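LAIR1 ecotodomain from MGD21 antibody (Homo sapiens, PDB 7JZK) is an immunoglobulin-fold receptor domain, inserted in an antibody, that binds the variable V2 domain of a Plasmodium RIFIN. Local coordinates at residues Val25-Val30 against Glu58-Phe63. Residues are numbered along the deposited sequence; the frame is centred on the assembly and turned at random.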
loop_
_atom_site.group_PDB
_atom_site.type_symbol
_atom_site.label_atom_id
_atom_site.label_comp_id
_atom_site.label_asym_id
_atom_site.label_seq_id
_atom_site.Cartn_x
_atom_site.Cartn_y
_atom_site.Cartn_z
ATOM N N VAL A 25 -9.965 0.871 -17.317
ATOM C CA VAL A 25 -9.394 1.991 -18.060
ATOM C C VAL A 25 -9.794 3.272 -17.348
ATOM O O VAL A 25 -10.989 3.564 -17.188
ATOM C CB VAL A 25 -9.862 2.010 -19.525
ATOM C CG1 VAL A 25 -9.122 3.092 -20.306
ATOM C CG2 VAL A 25 -9.676 0.635 -20.172
ATOM N N CYS A 26 -8.789 3.999 -16.879
ATOM C CA CYS A 26 -8.958 5.265 -16.192
ATOM C C CYS A 26 -8.593 6.391 -17.147
ATOM O O CYS A 26 -7.506 6.379 -17.737
ATOM C CB CYS A 26 -8.070 5.316 -14.954
ATOM S SG CYS A 26 -8.534 4.163 -13.687
ATOM N N ARG A 27 -9.501 7.343 -17.319
ATOM C CA ARG A 27 -9.285 8.449 -18.241
ATOM C C ARG A 27 -9.377 9.775 -17.517
ATOM O O ARG A 27 -10.275 9.986 -16.693
ATOM C CB ARG A 27 -10.256 8.409 -19.407
ATOM C CG ARG A 27 -9.824 7.402 -20.450
ATOM C CD ARG A 27 -10.644 7.519 -21.703
ATOM N NE ARG A 27 -11.038 6.217 -22.247
ATOM C CZ ARG A 27 -11.933 5.391 -21.711
ATOM N NH1 ARG A 27 -12.205 4.238 -22.312
ATOM N NH2 ARG A 27 -12.546 5.695 -20.570
ATOM N N GLY A 28 -8.416 10.642 -17.831
ATOM C CA GLY A 28 -8.369 11.990 -17.328
ATOM C C GLY A 28 -7.825 12.964 -18.368
ATOM O O GLY A 28 -7.818 12.700 -19.586
ATOM N N PRO A 29 -7.398 14.133 -17.897
ATOM C CA PRO A 29 -6.860 15.162 -18.791
ATOM C C PRO A 29 -5.425 14.825 -19.184
ATOM O O PRO A 29 -4.847 13.842 -18.720
ATOM C CB PRO A 29 -6.921 16.429 -17.929
ATOM C CG PRO A 29 -6.694 15.899 -16.520
ATOM C CD PRO A 29 -7.395 14.562 -16.490
ATOM N N VAL A 30 -4.865 15.636 -20.091
ATOM C CA VAL A 30 -3.477 15.464 -20.512
ATOM C C VAL A 30 -2.552 15.869 -19.385
ATOM O O VAL A 30 -2.833 16.814 -18.639
ATOM C CB VAL A 30 -3.195 16.264 -21.799
ATOM C CG1 VAL A 30 -1.697 16.587 -21.945
ATOM C CG2 VAL A 30 -3.689 15.494 -23.021
ATOM N N GLU A 58 -6.952 14.032 -23.785
ATOM C CA GLU A 58 -7.375 12.879 -22.993
ATOM C C GLU A 58 -6.266 11.840 -22.878
ATOM O O GLU A 58 -5.745 11.356 -23.887
ATOM C CB GLU A 58 -8.633 12.248 -23.593
ATOM C CG GLU A 58 -9.845 13.112 -23.303
ATOM C CD GLU A 58 -11.168 12.395 -23.425
ATOM O OE1 GLU A 58 -11.176 11.145 -23.541
ATOM O OE2 GLU A 58 -12.202 13.103 -23.416
ATOM N N SER A 59 -5.934 11.480 -21.626
ATOM C CA SER A 59 -4.927 10.461 -21.340
ATOM C C SER A 59 -5.550 9.359 -20.512
ATOM O O SER A 59 -6.550 9.567 -19.814
ATOM C CB SER A 59 -3.683 11.009 -20.597
ATOM O OG SER A 59 -3.985 11.459 -19.288
ATOM N N GLU A 60 -4.941 8.186 -20.589
ATOM C CA GLU A 60 -5.532 7.040 -19.944
ATOM C C GLU A 60 -4.445 6.175 -19.337
ATOM O O GLU A 60 -3.257 6.317 -19.638
ATOM C CB GLU A 60 -6.368 6.215 -20.926
ATOM C CG GLU A 60 -5.532 5.330 -21.816
ATOM C CD GLU A 60 -6.369 4.384 -22.658
ATOM O OE1 GLU A 60 -5.838 3.332 -23.091
ATOM O OE2 GLU A 60 -7.563 4.687 -22.874
ATOM N N ALA A 61 -4.889 5.292 -18.452
ATOM C CA ALA A 61 -4.043 4.298 -17.822
ATOM C C ALA A 61 -4.876 3.040 -17.681
ATOM O O ALA A 61 -6.087 3.111 -17.442
ATOM C CB ALA A 61 -3.526 4.753 -16.459
ATOM N N ARG A 62 -4.225 1.892 -17.824
ATOM C CA ARG A 62 -4.918 0.618 -17.854
ATOM C C ARG A 62 -4.416 -0.265 -16.717
ATOM O O ARG A 62 -3.203 -0.384 -16.509
ATOM C CB ARG A 62 -4.664 -0.048 -19.204
ATOM C CG ARG A 62 -5.148 0.824 -20.338
ATOM C CD ARG A 62 -5.261 0.095 -21.652
ATOM N NE ARG A 62 -6.652 0.183 -22.059
ATOM C CZ ARG A 62 -7.089 0.078 -23.301
ATOM N NH1 ARG A 62 -6.235 -0.122 -24.299
ATOM N NH2 ARG A 62 -8.392 0.182 -23.537
ATOM N N PHE A 63 -5.346 -0.894 -15.994
ATOM C CA PHE A 63 -5.030 -1.846 -14.926
ATOM C C PHE A 63 -5.713 -3.147 -15.310
ATOM O O PHE A 63 -6.944 -3.200 -15.361
ATOM C CB PHE A 63 -5.533 -1.363 -13.560
ATOM C CG PHE A 63 -5.084 0.031 -13.192
ATOM C CD1 PHE A 63 -5.750 1.148 -13.693
ATOM C CD2 PHE A 63 -4.015 0.229 -12.333
ATOM C CE1 PHE A 63 -5.344 2.413 -13.361
ATOM C CE2 PHE A 63 -3.614 1.508 -12.001
ATOM C CZ PHE A 63 -4.286 2.596 -12.519
#
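Ser59 OG donates a 2.6 Å hydrogen bond to Pro29 O, approaching 34° out of the carbonyl plane. With chi1 at 66°, OG stands between its own backbone N and carbonyl carbon, which places it against the Pro29 carbonyl. Ser59 also pairs with Gly28 through its backbone, Ser59 N to Gly28 O 3.0 Å and Gly28 N to Ser59 O 2.9 Å, so three bonds fix it to the 25-30 segment. Cys26 and Ala61 form the next hydrogen-bonded antiparallel pair; the N-H...O angle from Cys26 N to Ala61 O is 173°. On the face carrying Val25, Arg27, Glu60 and Arg62, the Glu60 carboxylate reaches toward two guanidinium groups, one oxygen to each: Glu60 OE1 is 3.4 Å from Arg62 NE, and a long salt bridge, 3.8 Å, runs from Glu60 OE2 to Arg27 NE. Both oxygens sit well out of the guanidinium planes, which indicates purely electrostatic attraction. Arg27 bonds Ser9 and Arg62 makes a salt bridge to Glu11. Val25 CG2 abuts the edge of the Arg62 guanidinium. On the other face, Cys26 SG approaches Phe63 CE1 obliquely at 3.7 Å and forms the immunoglobulin core disulfide with Cys78. Strands 7-11 and 52-55 flank this central pair, and Phe35 of strand 34-38, in the opposing sheet, packs on Cys26, Ala61 and Phe63.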